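Local structure of chromosome partition protein Smc (Pyrococcus yayanosii, 5XEI) at residues Met1-Lys6 and Glu473-Val478; Lys26-Ile31 and Asp465-Ser470. The protein binds and hydrolyses ATP through its ABC-type head domain, binds DNA, and is probably required for chromosome condensation and partitioning. All coordinates share one frame; numbering follows the deposited sequence.

Interaction 1: residues Met1-Lys6 and Glu473-Val478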
ATOM      1  N   MET A   1      20.599 -14.625 -10.777  1.00 88.04           N
ATOM      2  CA  MET A   1      20.968 -14.295  -9.391  1.00 87.02           C
ATOM      3  C   MET A   1      22.484 -14.081  -9.213  1.00 82.38           C
ATOM      4  O   MET A   1      23.288 -14.757  -9.876  1.00 86.89           O
ATOM      5  CB  MET A   1      20.469 -15.390  -8.422  1.00 67.96           C
ATOM      6  CG  MET A   1      18.946 -15.489  -8.367  1.00 75.09           C
ATOM      7  SD  MET A   1      18.096 -13.875  -8.524  1.00115.87           S
ATOM      8  CE  MET A   1      18.627 -12.973  -7.060  1.00 69.98           C
ATOM      9  N   PRO A   2      22.877 -13.125  -8.316  1.00 70.60           N
ATOM     10  CA  PRO A   2      24.303 -12.947  -8.006  1.00 63.86           C
ATOM     11  C   PRO A   2      24.902 -14.188  -7.359  1.00 61.39           C
ATOM     12  O   PRO A   2      24.225 -15.215  -7.246  1.00 63.69           O
ATOM     13  CB  PRO A   2      24.308 -11.751  -7.041  1.00 57.80           C
ATOM     14  CG  PRO A   2      23.040 -11.044  -7.307  1.00 63.73           C
ATOM     15  CD  PRO A   2      22.047 -12.110  -7.647  1.00 65.88           C
ATOM     16  N   TYR A   3      26.161 -14.112  -6.931  1.00 53.96           N
ATOM     17  CA  TYR A   3      26.760 -15.225  -6.208  1.00 54.66           C
ATOM     18  C   TYR A   3      28.076 -14.767  -5.584  1.00 56.55           C
ATOM     19  O   TYR A   3      28.746 -13.867  -6.104  1.00 57.86           O
ATOM     20  CB  TYR A   3      26.976 -16.438  -7.125  1.00 49.87           C
ATOM     21  CG  TYR A   3      28.017 -16.222  -8.196  1.00 55.89           C
ATOM     22  CD1 TYR A   3      29.356 -16.518  -7.951  1.00 54.81           C
ATOM     23  CD2 TYR A   3      27.669 -15.724  -9.449  1.00 54.88           C
ATOM     24  CE1 TYR A   3      30.322 -16.330  -8.909  1.00 55.35           C
ATOM     25  CE2 TYR A   3      28.633 -15.529 -10.423  1.00 58.22           C
ATOM     26  CZ  TYR A   3      29.963 -15.837 -10.143  1.00 64.96           C
ATOM     27  OH  TYR A   3      30.950 -15.653 -11.083  1.00 72.18           O
ATOM     28  N   ILE A   4      28.437 -15.402  -4.471  1.00 45.73           N
ATOM     29  CA  ILE A   4      29.570 -14.961  -3.669  1.00 46.84           C
ATOM     30  C   ILE A   4      30.861 -15.341  -4.378  1.00 48.35           C
ATOM     31  O   ILE A   4      31.174 -16.526  -4.525  1.00 53.38           O
ATOM     32  CB  ILE A   4      29.518 -15.585  -2.273  1.00 44.37           C
ATOM     33  CG1 ILE A   4      28.177 -15.256  -1.618  1.00 39.16           C
ATOM     34  CG2 ILE A   4      30.708 -15.102  -1.465  1.00 40.19           C
ATOM     35  CD1 ILE A   4      27.844 -16.128  -0.426  1.00 31.91           C
ATOM     36  N   GLU A   5      31.624 -14.337  -4.802  1.00 48.98           N
ATOM     37  CA  GLU A   5      32.929 -14.617  -5.394  1.00 51.61           C
ATOM     38  C   GLU A   5      33.964 -14.931  -4.328  1.00 50.53           C
ATOM     39  O   GLU A   5      34.820 -15.794  -4.537  1.00 52.58           O
ATOM     40  CB  GLU A   5      33.395 -13.442  -6.251  1.00 54.21           C
ATOM     41  CG  GLU A   5      32.245 -12.799  -7.022  1.00 62.71           C
ATOM     42  CD  GLU A   5      32.669 -11.634  -7.915  1.00 72.28           C
ATOM     43  OE1 GLU A   5      32.881 -11.845  -9.136  1.00 71.37           O
ATOM     44  OE2 GLU A   5      32.771 -10.499  -7.388  1.00 72.46           O
ATOM     45  N   LYS A   6      33.899 -14.267  -3.177  1.00 50.53           N
ATOM     46  CA  LYS A   6      34.852 -14.564  -2.112  1.00 47.15           C
ATOM     47  C   LYS A   6      34.412 -13.903  -0.812  1.00 46.58           C
ATOM     48  O   LYS A   6      33.487 -13.084  -0.773  1.00 41.86           O
ATOM     49  CB  LYS A   6      36.257 -14.093  -2.468  1.00 48.55           C
ATOM     50  CG  LYS A   6      36.388 -12.589  -2.449  1.00 42.52           C
ATOM     51  CD  LYS A   6      37.752 -12.173  -2.927  1.00 49.47           C
ATOM     52  CE  LYS A   6      37.821 -10.660  -3.102  1.00 59.01           C
ATOM     53  NZ  LYS A   6      39.172 -10.176  -3.514  1.00 60.36           N
ATOM     54  N   GLU A 473      22.541 -24.378 -11.116  1.00 63.02           N
ATOM     55  CA  GLU A 473      21.862 -23.091 -11.144  1.00 60.39           C
ATOM     56  C   GLU A 473      22.028 -22.275  -9.867  1.00 59.08           C
ATOM     57  O   GLU A 473      21.666 -21.095  -9.869  1.00 63.73           O
ATOM     58  CB  GLU A 473      20.359 -23.280 -11.421  1.00 62.39           C
ATOM     59  CG  GLU A 473      19.600 -23.895 -10.237  1.00 67.20           C
ATOM     60  CD  GLU A 473      19.040 -25.282 -10.544  1.00 71.90           C
ATOM     61  OE1 GLU A 473      18.049 -25.703  -9.887  1.00 69.67           O
ATOM     62  OE2 GLU A 473      19.589 -25.947 -11.457  1.00 68.34           O
ATOM     63  N   SER A 474      22.547 -22.851  -8.781  1.00 58.06           N
ATOM     64  CA  SER A 474      22.744 -22.130  -7.525  1.00 55.05           C
ATOM     65  C   SER A 474      24.122 -22.448  -6.962  1.00 55.87           C
ATOM     66  O   SER A 474      24.734 -23.462  -7.312  1.00 53.74           O
ATOM     67  CB  SER A 474      21.687 -22.492  -6.468  1.00 50.84           C
ATOM     68  OG  SER A 474      20.389 -22.142  -6.893  1.00 53.70           O
ATOM     69  N   GLN A 475      24.605 -21.572  -6.075  1.00 50.21           N
ATOM     70  CA  GLN A 475      25.882 -21.752  -5.384  1.00 43.63           C
ATOM     71  C   GLN A 475      25.641 -22.468  -4.067  1.00 41.38           C
ATOM     72  O   GLN A 475      24.740 -22.086  -3.305  1.00 38.26           O
ATOM     73  CB  GLN A 475      26.561 -20.407  -5.124  1.00 44.91           C
ATOM     74  CG  GLN A 475      27.952 -20.490  -4.492  1.00 45.90           C
ATOM     75  CD  GLN A 475      28.662 -19.139  -4.522  1.00 49.41           C
ATOM     76  OE1 GLN A 475      28.098 -18.120  -4.096  1.00 47.77           O
ATOM     77  NE2 GLN A 475      29.887 -19.113  -5.070  1.00 47.20           N
ATOM     78  N   PHE A 476      26.433 -23.507  -3.806  1.00 42.15           N
ATOM     79  CA  PHE A 476      26.357 -24.266  -2.562  1.00 45.06           C
ATOM     80  C   PHE A 476      27.679 -24.210  -1.802  1.00 39.99           C
ATOM     81  O   PHE A 476      28.743 -24.503  -2.360  1.00 42.81           O
ATOM     82  CB  PHE A 476      25.959 -25.707  -2.836  1.00 48.37           C
ATOM     83  CG  PHE A 476      24.512 -25.862  -3.180  1.00 46.72           C
ATOM     84  CD1 PHE A 476      23.558 -25.973  -2.179  1.00 39.94           C
ATOM     85  CD2 PHE A 476      24.103 -25.878  -4.516  1.00 50.35           C
ATOM     86  CE1 PHE A 476      22.224 -26.104  -2.505  1.00 48.25           C
ATOM     87  CE2 PHE A 476      22.777 -26.007  -4.853  1.00 46.06           C
ATOM     88  CZ  PHE A 476      21.831 -26.126  -3.852  1.00 48.11           C
ATOM     89  N   ILE A 477      27.592 -23.830  -0.533  1.00 37.47           N
ATOM     90  CA  ILE A 477      28.719 -23.738   0.386  1.00 39.89           C
ATOM     91  C   ILE A 477      28.390 -24.671   1.540  1.00 42.21           C
ATOM     92  O   ILE A 477      27.526 -24.342   2.368  1.00 38.84           O
ATOM     93  CB  ILE A 477      28.913 -22.301   0.887  1.00 34.82           C
ATOM     94  CG1 ILE A 477      29.231 -21.378  -0.272  1.00 37.49           C
ATOM     95  CG2 ILE A 477      30.013 -22.209   1.899  1.00 37.71           C
ATOM     96  CD1 ILE A 477      29.563 -19.982   0.193  1.00 36.88           C
ATOM     97  N   VAL A 478      29.049 -25.837   1.601  1.00 41.85           N
ATOM     98  CA  VAL A 478      28.713 -26.866   2.593  1.00 43.65           C
ATOM     99  C   VAL A 478      29.878 -27.071   3.558  1.00 45.04           C
ATOM    100  O   VAL A 478      30.982 -27.436   3.140  1.00 48.07           O
ATOM    101  CB  VAL A 478      28.326 -28.201   1.943  1.00 46.20           C
ATOM    102  CG1 VAL A 478      28.010 -29.218   3.033  1.00 49.02           C
ATOM    103  CG2 VAL A 478      27.130 -28.035   1.014  1.00 41.75           C
TER

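Interaction 2: residues Lys26-Ile31 and Asp465-Ser470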
ATOM      1  N   LYS A  26      31.666 -21.192  -8.082  1.00 51.73           N
ATOM      2  CA  LYS A  26      30.316 -20.805  -8.478  1.00 48.71           C
ATOM      3  C   LYS A  26      29.308 -21.906  -8.174  1.00 50.90           C
ATOM      4  O   LYS A  26      28.130 -21.614  -7.950  1.00 55.21           O
ATOM      5  CB  LYS A  26      30.279 -20.451  -9.958  1.00 46.94           C
ATOM      6  CG  LYS A  26      28.990 -19.754 -10.423  1.00 56.93           C
ATOM      7  CD  LYS A  26      28.929 -19.718 -11.960  1.00 56.56           C
ATOM      8  CE  LYS A  26      28.089 -18.583 -12.510  1.00 54.42           C
ATOM      9  NZ  LYS A  26      28.488 -18.288 -13.930  1.00 59.99           N
ATOM     10  N   GLY A  27      29.741 -23.158  -8.135  1.00 45.35           N
ATOM     11  CA  GLY A  27      28.825 -24.203  -7.748  1.00 51.65           C
ATOM     12  C   GLY A  27      29.004 -24.694  -6.327  1.00 52.67           C
ATOM     13  O   GLY A  27      28.648 -24.017  -5.360  1.00 56.46           O
ATOM     14  N   PHE A  28      29.565 -25.879  -6.198  1.00 50.41           N
ATOM     15  CA  PHE A  28      29.627 -26.599  -4.941  1.00 47.23           C
ATOM     16  C   PHE A  28      31.023 -26.381  -4.362  1.00 50.00           C
ATOM     17  O   PHE A  28      32.001 -26.896  -4.905  1.00 53.52           O
ATOM     18  CB  PHE A  28      29.318 -28.066  -5.232  1.00 45.57           C
ATOM     19  CG  PHE A  28      29.180 -28.938  -4.027  1.00 50.78           C
ATOM     20  CD1 PHE A  28      29.368 -28.451  -2.749  1.00 46.82           C
ATOM     21  CD2 PHE A  28      28.851 -30.276  -4.185  1.00 50.43           C
ATOM     22  CE1 PHE A  28      29.245 -29.290  -1.652  1.00 44.84           C
ATOM     23  CE2 PHE A  28      28.722 -31.110  -3.091  1.00 53.22           C
ATOM     24  CZ  PHE A  28      28.919 -30.611  -1.819  1.00 48.93           C
ATOM     25  N   THR A  29      31.127 -25.589  -3.294  1.00 46.58           N
ATOM     26  CA  THR A  29      32.339 -25.524  -2.484  1.00 43.49           C
ATOM     27  C   THR A  29      32.076 -26.221  -1.158  1.00 45.00           C
ATOM     28  O   THR A  29      30.982 -26.107  -0.597  1.00 45.10           O
ATOM     29  CB  THR A  29      32.784 -24.079  -2.216  1.00 44.72           C
ATOM     30  OG1 THR A  29      33.012 -23.405  -3.453  1.00 41.47           O
ATOM     31  CG2 THR A  29      34.067 -24.031  -1.383  1.00 42.29           C
ATOM     32  N   ALA A  30      33.083 -26.930  -0.649  1.00 47.18           N
ATOM     33  CA  ALA A  30      32.969 -27.664   0.606  1.00 48.57           C
ATOM     34  C   ALA A  30      34.039 -27.206   1.597  1.00 51.55           C
ATOM     35  O   ALA A  30      35.241 -27.380   1.356  1.00 40.83           O
ATOM     36  CB  ALA A  30      33.075 -29.169   0.359  1.00 51.85           C
ATOM     37  N   ILE A  31      33.596 -26.635   2.714  1.00 50.78           N
ATOM     38  CA  ILE A  31      34.465 -26.343   3.847  1.00 49.63           C
ATOM     39  C   ILE A  31      34.583 -27.603   4.702  1.00 53.05           C
ATOM     40  O   ILE A  31      33.572 -28.116   5.205  1.00 47.94           O
ATOM     41  CB  ILE A  31      33.919 -25.179   4.684  1.00 47.59           C
ATOM     42  CG1 ILE A  31      33.411 -24.012   3.809  1.00 43.82           C
ATOM     43  CG2 ILE A  31      34.977 -24.733   5.667  1.00 46.67           C
ATOM     44  CD1 ILE A  31      34.443 -23.390   2.943  1.00 43.45           C
ATOM     45  N   ASP A 465      24.412 -35.806  -3.964  1.00 59.36           N
ATOM     46  CA  ASP A 465      23.970 -35.842  -5.359  1.00 61.78           C
ATOM     47  C   ASP A 465      22.956 -34.750  -5.637  1.00 57.47           C
ATOM     48  O   ASP A 465      23.030 -34.067  -6.666  1.00 62.82           O
ATOM     49  CB  ASP A 465      23.368 -37.198  -5.703  1.00 62.88           C
ATOM     50  CG  ASP A 465      24.283 -38.334  -5.343  1.00 70.63           C
ATOM     51  OD1 ASP A 465      25.513 -38.179  -5.536  1.00 76.67           O
ATOM     52  OD2 ASP A 465      23.777 -39.375  -4.864  1.00 74.71           O
ATOM     53  N   LEU A 466      21.997 -34.573  -4.733  1.00 55.28           N
ATOM     54  CA  LEU A 466      21.015 -33.517  -4.925  1.00 54.63           C
ATOM     55  C   LEU A 466      21.682 -32.154  -4.968  1.00 48.30           C
ATOM     56  O   LEU A 466      21.347 -31.310  -5.809  1.00 44.83           O
ATOM     57  CB  LEU A 466      19.976 -33.576  -3.811  1.00 50.41           C
ATOM     58  CG  LEU A 466      18.745 -32.763  -4.173  1.00 51.54           C
ATOM     59  CD1 LEU A 466      18.418 -33.034  -5.625  1.00 61.88           C
ATOM     60  CD2 LEU A 466      17.565 -33.143  -3.293  1.00 54.24           C
ATOM     61  N   ILE A 467      22.635 -31.931  -4.064  1.00 51.53           N
ATOM     62  CA  ILE A 467      23.376 -30.674  -4.041  1.00 53.55           C
ATOM     63  C   ILE A 467      24.153 -30.516  -5.332  1.00 49.01           C
ATOM     64  O   ILE A 467      24.131 -29.458  -5.975  1.00 47.04           O
ATOM     65  CB  ILE A 467      24.303 -30.631  -2.811  1.00 50.94           C
ATOM     66  CG1 ILE A 467      23.472 -30.688  -1.529  1.00 45.85           C
ATOM     67  CG2 ILE A 467      25.222 -29.402  -2.847  1.00 48.39           C
ATOM     68  CD1 ILE A 467      24.293 -30.684  -0.297  1.00 44.82           C
ATOM     69  N   LYS A 468      24.834 -31.583  -5.740  1.00 48.18           N
ATOM     70  CA  LYS A 468      25.616 -31.525  -6.963  1.00 54.24           C
ATOM     71  C   LYS A 468      24.737 -31.193  -8.168  1.00 58.06           C
ATOM     72  O   LYS A 468      25.118 -30.371  -9.012  1.00 56.65           O
ATOM     73  CB  LYS A 468      26.355 -32.845  -7.154  1.00 51.09           C
ATOM     74  CG  LYS A 468      27.178 -32.917  -8.424  1.00 59.58           C
ATOM     75  CD  LYS A 468      28.588 -32.379  -8.222  1.00 59.74           C
ATOM     76  CE  LYS A 468      29.537 -32.933  -9.282  1.00 67.45           C
ATOM     77  NZ  LYS A 468      29.527 -34.435  -9.298  1.00 77.23           N
ATOM     78  N   GLU A 469      23.542 -31.792  -8.258  1.00 58.86           N
ATOM     79  CA  GLU A 469      22.661 -31.484  -9.385  1.00 60.90           C
ATOM     80  C   GLU A 469      22.224 -30.023  -9.358  1.00 58.69           C
ATOM     81  O   GLU A 469      22.367 -29.307 -10.359  1.00 54.98           O
ATOM     82  CB  GLU A 469      21.456 -32.434  -9.409  1.00 64.57           C
ATOM     83  CG  GLU A 469      21.602 -33.540 -10.499  1.00 81.11           C
ATOM     84  CD  GLU A 469      20.842 -34.855 -10.213  1.00 88.25           C
ATOM     85  OE1 GLU A 469      19.681 -34.803  -9.728  1.00 81.13           O
ATOM     86  OE2 GLU A 469      21.417 -35.942 -10.490  1.00 80.17           O
ATOM     87  N   SER A 470      21.739 -29.547  -8.201  1.00 56.87           N
ATOM     88  CA  SER A 470      21.210 -28.185  -8.103  1.00 51.56           C
ATOM     89  C   SER A 470      22.264 -27.116  -8.325  1.00 53.64           C
ATOM     90  O   SER A 470      21.911 -25.985  -8.686  1.00 50.08           O
ATOM     91  CB  SER A 470      20.569 -27.970  -6.742  1.00 44.83           C
ATOM     92  OG  SER A 470      19.846 -29.127  -6.378  1.00 54.25           O
TER

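Interaction 1: residues Met1-Lys6 and Glu473-Val478
Gln475 reaches across from strand 475-478 and clasps the backbone of Ile4 with its whole amide. Its CB points toward strand 3-6, and CG lies anti to the backbone N with the chain extended beyond it, which carries CD straight over to the other strand. There Gln475 OE1 accepts the backbone N-H of Ile4, N to OE1 2.8 Å, on a lone pair in the carbonyl plane, although the N-H is bent at 139°. Gln475 NE2 donates to Ile4 O at 2.9 Å, straighter at 157°, coming in somewhat tilted from the carbonyl plane. The two bonds grip the N-H and C=O of one residue, which fixes the rotation of the amide. NE2 also donates to the carbonyl O of Ser25. Gln475 OE1 rests on aliphatic carbon too, 3.4 Å from Ile4 CB and 3.6 Å from Tyr3 CB. The Tyr3 ring offers its edge to NE2, its plane steeply turned against the amide. Beside the amide, Ile4 CD1 meets Ile477 CD1 at 4.3 Å, and Phe445 touches both Ile4 and Gln475. The strand axes run 58° apart and belong to different sheets; they make no backbone bond here, and the glutamine amide pairs with Ile4 much as a neighbouring strand would. This is the seam between the antiparallel sheet and the mixed, mostly parallel core sheet of an ABC-type ATPase head.

Interaction 2: residues Lys26-Ile31 and Asp465-Ser470
Phe28 opens strand 28-31 opposite the last turns of helix 457-470, its CA 6.7 Å from the CA of Lys468. Within the helical segment, backbone bonds run from Glu469 N to Asp465 O and from Ser470 N to Leu466 O. Across the gap there are no hydrogen bonds; the two meet by apolar contact, mainly of side chains. Phe28 points its CB toward the helix; chi1 of -173° carries the ring out that way, and chi2 near zero (-2°) sets which way its face turns, toward Ile467. The CG2 methyl of Ile467 sits over the centre of that face, 3.8 Å from the ring centroid and 8° off the normal, a CH-pi contact; the closest ring carbon is Phe28 CE2, 3.9 Å from CG2. Lys468 takes a smaller part, its CA 4.4 Å from Phe28 CD2 in an oblique approach, while its amino end leads away from the strand. The helix here lies against the mixed sheet of the P-loop NTPase fold, where strand 28-32 runs parallel to strand 475-480. Ile467 also touches Phe476 and Val478 of that neighbouring strand, so this residue packs on two adjacent strands. Ile467 and Ser470 also meet Phe435 of helix 424-440. Ser470 OG bonds back to Leu466 O at 2.7 Å; this hydroxyl and the Ser470 N-H reach that oxygen from opposite faces of its plane, and Arg439 engages the hydroxyl as well.

From the N terminus, the chain runs through strand 3-10 and soon reaches 26-31, the first half of interaction 2. It goes on through helix 41-49 and the rest of the antiparallel sheet, out and back along the long helices 170-246 and 321-383, and through helix 424-440 and strand 445-449 to helix 457-470, where interaction 2 closes its loop. A short turn later, strand 475-480 returns to residues 1-6 and interaction 1 closes the wider loop around it. The two meet directly in the mixed sheet, with Phe476 N 2.8 Å from Gly27 O. Interaction 1 joins that sheet to the antiparallel one, while interaction 2 seats a helix on it.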